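Local coordinates for protein endoglucanase (Humicola insolens, PDB 1DYS) that hydrolyses internal beta-1,4-glucosidic linkages of cellulose as a family 6 endoglucanase, contributing to the recycling of plant biomass, at residues 50-62 / 81-93. Residues are numbered along the deposited sequence; the frame is centred on the assembly and turned at random.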
loop_
_atom_site.group_PDB
_atom_site.type_symbol
_atom_site.label_atom_id
_atom_site.label_comp_id
_atom_site.label_asym_id
_atom_site.label_seq_id
_atom_site.Cartn_x
_atom_site.Cartn_y
_atom_site.Cartn_z
ATOM N N PHE A 50 6.559 14.215 -12.209
ATOM C CA PHE A 50 7.579 13.322 -11.671
ATOM C C PHE A 50 7.116 11.870 -11.587
ATOM O O PHE A 50 5.926 11.540 -11.556
ATOM C CB PHE A 50 7.819 13.762 -10.203
ATOM C CG PHE A 50 8.755 14.919 -10.073
ATOM C CD1 PHE A 50 8.557 16.090 -10.771
ATOM C CD2 PHE A 50 9.869 14.818 -9.252
ATOM C CE1 PHE A 50 9.437 17.136 -10.650
ATOM C CE2 PHE A 50 10.785 15.858 -9.139
ATOM C CZ PHE A 50 10.565 17.051 -9.839
ATOM N N TYR A 51 8.130 10.999 -11.572
ATOM C CA TYR A 51 7.951 9.552 -11.336
ATOM C C TYR A 51 8.206 9.255 -9.863
ATOM O O TYR A 51 9.279 9.618 -9.331
ATOM C CB TYR A 51 9.026 8.822 -12.161
ATOM C CG TYR A 51 8.836 8.799 -13.668
ATOM C CD1 TYR A 51 9.159 9.949 -14.390
ATOM C CD2 TYR A 51 8.411 7.693 -14.367
ATOM C CE1 TYR A 51 9.038 10.013 -15.759
ATOM C CE2 TYR A 51 8.287 7.734 -15.753
ATOM C CZ TYR A 51 8.591 8.899 -16.434
ATOM O OH TYR A 51 8.448 8.917 -17.805
ATOM N N TRP A 52 7.273 8.591 -9.187
ATOM C CA TRP A 52 7.412 8.257 -7.798
ATOM C C TRP A 52 8.043 6.881 -7.578
ATOM O O TRP A 52 7.506 5.862 -7.990
ATOM C CB TRP A 52 6.055 8.280 -7.096
ATOM C CG TRP A 52 5.521 9.682 -6.925
ATOM C CD1 TRP A 52 5.146 10.560 -7.904
ATOM C CD2 TRP A 52 5.347 10.377 -5.671
ATOM N NE1 TRP A 52 4.681 11.727 -7.361
ATOM C CE2 TRP A 52 4.812 11.630 -5.985
ATOM C CE3 TRP A 52 5.576 10.026 -4.335
ATOM C CZ2 TRP A 52 4.490 12.562 -4.980
ATOM C CZ3 TRP A 52 5.264 10.951 -3.347
ATOM C CH2 TRP A 52 4.712 12.208 -3.682
ATOM N N ILE A 53 9.198 6.962 -6.898
ATOM C CA ILE A 53 9.953 5.707 -6.649
ATOM C C ILE A 53 9.701 5.325 -5.198
ATOM O O ILE A 53 10.564 5.529 -4.308
ATOM C CB ILE A 53 11.441 5.885 -6.951
ATOM C CG1 ILE A 53 11.754 6.500 -8.315
ATOM C CG2 ILE A 53 12.079 4.465 -6.921
ATOM C CD1 ILE A 53 10.999 6.012 -9.518
ATOM N N SER A 54 8.458 4.946 -4.945
ATOM C CA SER A 54 7.911 4.828 -3.589
ATOM C C SER A 54 8.251 3.549 -2.858
ATOM O O SER A 54 7.769 3.346 -1.745
ATOM C CB SER A 54 6.396 5.060 -3.628
ATOM O OG SER A 54 6.097 6.306 -4.293
ATOM N N ASN A 55 8.993 2.658 -3.473
ATOM C CA ASN A 55 9.429 1.415 -2.837
ATOM C C ASN A 55 10.464 0.742 -3.739
ATOM O O ASN A 55 10.784 1.219 -4.837
ATOM C CB ASN A 55 8.279 0.479 -2.508
ATOM C CG ASN A 55 7.451 0.228 -3.740
ATOM O OD1 ASN A 55 7.907 -0.293 -4.754
ATOM N ND2 ASN A 55 6.200 0.697 -3.663
ATOM N N ILE A 56 11.072 -0.328 -3.235
ATOM C CA ILE A 56 12.188 -1.012 -3.898
ATOM C C ILE A 56 11.723 -1.611 -5.208
ATOM O O ILE A 56 12.460 -1.516 -6.210
ATOM C CB ILE A 56 12.809 -2.069 -2.963
ATOM C CG1 ILE A 56 13.692 -1.363 -1.913
ATOM C CG2 ILE A 56 13.662 -3.081 -3.724
ATOM C CD1 ILE A 56 13.805 -2.242 -0.643
ATOM N N PHE A 57 10.528 -2.175 -5.255
ATOM C CA PHE A 57 9.963 -2.685 -6.502
ATOM C C PHE A 57 9.983 -1.585 -7.593
ATOM O O PHE A 57 10.259 -1.883 -8.754
ATOM C CB PHE A 57 8.536 -3.150 -6.246
ATOM C CG PHE A 57 7.776 -3.644 -7.440
ATOM C CD1 PHE A 57 7.927 -4.945 -7.860
ATOM C CD2 PHE A 57 6.953 -2.801 -8.168
ATOM C CE1 PHE A 57 7.232 -5.423 -8.958
ATOM C CE2 PHE A 57 6.226 -3.259 -9.245
ATOM C CZ PHE A 57 6.405 -4.570 -9.659
ATOM N N LEU A 58 9.576 -0.381 -7.256
ATOM C CA LEU A 58 9.515 0.726 -8.177
ATOM C C LEU A 58 10.873 1.288 -8.556
ATOM O O LEU A 58 10.837 2.179 -9.430
ATOM C CB LEU A 58 8.559 1.841 -7.758
ATOM C CG LEU A 58 7.115 1.380 -7.575
ATOM C CD1 LEU A 58 6.267 2.453 -6.881
ATOM C CD2 LEU A 58 6.499 1.045 -8.937
ATOM N N LEU A 59 12.006 0.818 -8.054
ATOM C CA LEU A 59 13.282 1.271 -8.660
ATOM C C LEU A 59 13.297 1.028 -10.159
ATOM O O LEU A 59 13.959 1.800 -10.872
ATOM C CB LEU A 59 14.458 0.476 -8.042
ATOM C CG LEU A 59 14.778 0.880 -6.585
ATOM C CD1 LEU A 59 15.612 -0.231 -5.949
ATOM C CD2 LEU A 59 15.553 2.191 -6.600
ATOM N N ARG A 60 12.565 0.048 -10.681
ATOM C CA ARG A 60 12.445 -0.246 -12.105
ATOM C C ARG A 60 11.862 0.925 -12.862
ATOM O O ARG A 60 12.203 1.116 -14.023
ATOM C CB ARG A 60 11.610 -1.506 -12.375
ATOM C CG ARG A 60 10.118 -1.370 -12.109
ATOM C CD ARG A 60 9.397 -2.725 -12.022
ATOM N NE ARG A 60 10.001 -3.590 -11.043
ATOM C CZ ARG A 60 10.224 -4.870 -10.827
ATOM N NH1 ARG A 60 9.859 -5.846 -11.656
ATOM N NH2 ARG A 60 10.879 -5.184 -9.704
ATOM N N ASP A 61 11.019 1.777 -12.214
ATOM C CA ASP A 61 10.505 2.962 -12.881
ATOM C C ASP A 61 11.615 3.968 -13.189
ATOM O O ASP A 61 11.422 4.800 -14.078
ATOM C CB ASP A 61 9.366 3.630 -12.106
ATOM C CG ASP A 61 8.027 2.996 -12.452
ATOM O OD1 ASP A 61 7.971 2.156 -13.372
ATOM O OD2 ASP A 61 6.991 3.316 -11.803
ATOM N N ILE A 62 12.783 3.911 -12.492
ATOM C CA ILE A 62 13.856 4.823 -12.890
ATOM C C ILE A 62 14.375 4.439 -14.278
ATOM O O ILE A 62 14.642 5.296 -15.143
ATOM C CB ILE A 62 15.003 4.790 -11.862
ATOM C CG1 ILE A 62 14.504 5.264 -10.498
ATOM C CG2 ILE A 62 16.145 5.717 -12.263
ATOM C CD1 ILE A 62 15.577 5.130 -9.422
ATOM N N VAL A 81 14.391 14.877 -16.073
ATOM C CA VAL A 81 13.519 13.872 -15.447
ATOM C C VAL A 81 13.247 14.148 -13.971
ATOM O O VAL A 81 14.218 14.331 -13.252
ATOM C CB VAL A 81 14.272 12.516 -15.520
ATOM C CG1 VAL A 81 13.508 11.416 -14.782
ATOM C CG2 VAL A 81 14.506 12.147 -16.976
ATOM N N GLY A 82 11.987 14.188 -13.544
ATOM C CA GLY A 82 11.721 14.395 -12.109
ATOM C C GLY A 82 11.510 13.002 -11.494
ATOM O O GLY A 82 10.685 12.235 -11.993
ATOM N N LEU A 83 12.227 12.776 -10.377
ATOM C CA LEU A 83 12.070 11.512 -9.633
ATOM C C LEU A 83 11.763 11.858 -8.170
ATOM O O LEU A 83 12.383 12.782 -7.641
ATOM C CB LEU A 83 13.338 10.648 -9.637
ATOM C CG LEU A 83 13.775 10.160 -11.026
ATOM C CD1 LEU A 83 15.095 9.384 -10.862
ATOM C CD2 LEU A 83 12.701 9.319 -11.664
ATOM N N VAL A 84 10.902 11.070 -7.530
ATOM C CA VAL A 84 10.605 11.314 -6.104
ATOM C C VAL A 84 11.263 10.150 -5.335
ATOM O O VAL A 84 10.960 9.016 -5.647
ATOM C CB VAL A 84 9.098 11.312 -5.802
ATOM C CG1 VAL A 84 8.904 11.784 -4.356
ATOM C CG2 VAL A 84 8.357 12.285 -6.731
ATOM N N LEU A 85 12.230 10.477 -4.491
ATOM C CA LEU A 85 12.932 9.445 -3.699
ATOM C C LEU A 85 12.143 9.426 -2.399
ATOM O O LEU A 85 12.177 10.398 -1.621
ATOM C CB LEU A 85 14.387 9.909 -3.534
ATOM C CG LEU A 85 15.325 8.885 -2.897
ATOM C CD1 LEU A 85 16.727 9.087 -3.448
ATOM C CD2 LEU A 85 15.291 9.007 -1.385
ATOM N N TYR A 86 11.391 8.336 -2.209
ATOM C CA TYR A 86 10.431 8.294 -1.106
ATOM C C TYR A 86 10.297 6.901 -0.507
ATOM O O TYR A 86 9.355 6.201 -0.855
ATOM C CB TYR A 86 9.072 8.796 -1.636
ATOM C CG TYR A 86 7.890 8.854 -0.733
ATOM C CD1 TYR A 86 7.916 9.479 0.510
ATOM C CD2 TYR A 86 6.665 8.274 -1.099
ATOM C CE1 TYR A 86 6.801 9.580 1.341
ATOM C CE2 TYR A 86 5.557 8.333 -0.290
ATOM C CZ TYR A 86 5.622 8.982 0.933
ATOM O OH TYR A 86 4.490 9.030 1.724
ATOM N N ASN A 87 11.257 6.536 0.336
ATOM C CA ASN A 87 11.129 5.212 1.009
ATOM C C ASN A 87 11.764 5.233 2.377
ATOM O O ASN A 87 12.298 4.205 2.874
ATOM C CB ASN A 87 11.722 4.151 0.091
ATOM C CG ASN A 87 11.204 2.752 0.444
ATOM O OD1 ASN A 87 10.187 2.592 1.118
ATOM N ND2 ASN A 87 11.917 1.744 -0.022
ATOM N N LEU A 88 11.684 6.367 3.075
ATOM C CA LEU A 88 12.306 6.461 4.402
ATOM C C LEU A 88 11.796 5.428 5.373
ATOM O O LEU A 88 10.617 5.040 5.440
ATOM C CB LEU A 88 11.902 7.856 4.971
ATOM C CG LEU A 88 12.774 8.445 6.081
ATOM C CD1 LEU A 88 14.180 8.720 5.561
ATOM C CD2 LEU A 88 12.125 9.727 6.607
ATOM N N PRO A 89 12.697 4.901 6.186
ATOM C CA PRO A 89 12.258 3.988 7.238
ATOM C C PRO A 89 11.367 4.766 8.191
ATOM O O PRO A 89 11.587 5.955 8.524
ATOM C CB PRO A 89 13.527 3.489 7.959
ATOM C CG PRO A 89 14.586 3.892 6.993
ATOM C CD PRO A 89 14.135 5.115 6.202
ATOM N N ASP A 90 10.256 4.173 8.608
ATOM C CA ASP A 90 9.255 4.787 9.467
ATOM C C ASP A 90 8.673 6.055 8.835
ATOM O O ASP A 90 8.406 7.086 9.485
ATOM C CB ASP A 90 9.827 5.131 10.853
ATOM C CG ASP A 90 10.056 3.877 11.686
ATOM O OD1 ASP A 90 9.870 2.769 11.132
ATOM O OD2 ASP A 90 10.433 4.021 12.876
ATOM N N ARG A 91 8.527 5.974 7.523
ATOM C CA ARG A 91 7.976 7.010 6.657
ATOM C C ARG A 91 6.687 7.607 7.194
ATOM O O ARG A 91 5.866 6.894 7.770
ATOM C CB ARG A 91 7.645 6.337 5.307
ATOM C CG ARG A 91 7.700 7.302 4.119
ATOM C CD ARG A 91 7.722 6.541 2.800
ATOM N NE ARG A 91 6.413 5.902 2.516
ATOM C CZ ARG A 91 6.231 5.236 1.376
ATOM N NH1 ARG A 91 7.137 5.071 0.411
ATOM N NH2 ARG A 91 5.007 4.667 1.214
ATOM N N ASP A 92 6.565 8.959 7.115
ATOM C CA ASP A 92 5.384 9.645 7.623
ATOM C C ASP A 92 5.107 9.253 9.076
ATOM O O ASP A 92 4.016 8.844 9.455
ATOM C CB ASP A 92 4.147 9.341 6.777
ATOM C CG ASP A 92 4.321 9.824 5.350
ATOM O OD1 ASP A 92 4.375 11.068 5.208
ATOM O OD2 ASP A 92 4.423 9.051 4.367
ATOM N N CYS A 93 6.120 9.537 9.929
ATOM C CA CYS A 93 6.046 8.985 11.290
ATOM C C CYS A 93 4.868 9.462 12.094
ATOM O O CYS A 93 4.384 8.824 13.051
ATOM C CB CYS A 93 7.382 9.212 12.021
ATOM S SG CYS A 93 7.745 10.941 12.377
HETATM O O HOH W 1 7.641 1.602 0.671
HETATM O O HOH W 2 4.966 2.169 -0.888
#
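Phe50 lays its ring on the backbone of Gly82, whose CA stands 3.4 Å from the ring centroid in a CH-pi contact; glycine suits the place because a CB would run into Phe50 CD1. Strand 51-53 then pairs in parallel with strand 81-85: Tyr51 N donates to Gly82 O, Tyr51 O accepts from Val84 N, and Ile53 N donates to Val84 O. Tyr51 CB packs on Leu83 CD2, while its hydroxyl bonds Asn68. Trp52, its CG anti to the carbonyl carbon (chi1 -71°), lays the indole over CG2 of branched Val84, a methyl 3.6 Å from the five-membered ring's centroid. The six-membered ring turns its edge toward the face of Tyr86 in an offset edge-to-face pair, planes at 84°, and NE1 bonds Val309 O. An alanine in place of Trp52 would probably strip Val84 CG2 of its aromatic cover, take away Tyr86's edge-on neighbour and leave Val309 O without its donor. Ser54 O accepts from Arg91 NH1 at 2.8 Å and from two waters; long Arg91 can stack its guanidinium on Tyr86 while NH1 also reaches Tyr86 O. Tyr86 OH donates to Asp92 OD2, probably orienting this likely proton donor. Farther on, Asn55 OD1 accepts from Leu58 N in an Asx motif, and Ile62 CG2 packs on Leu83 CD1. This beta-alpha-beta unit carries the probable substrate-binding Trp52 and Ser54 near Asp92, consistent with a family 6 active-site cleft at the strands' C-terminal ends.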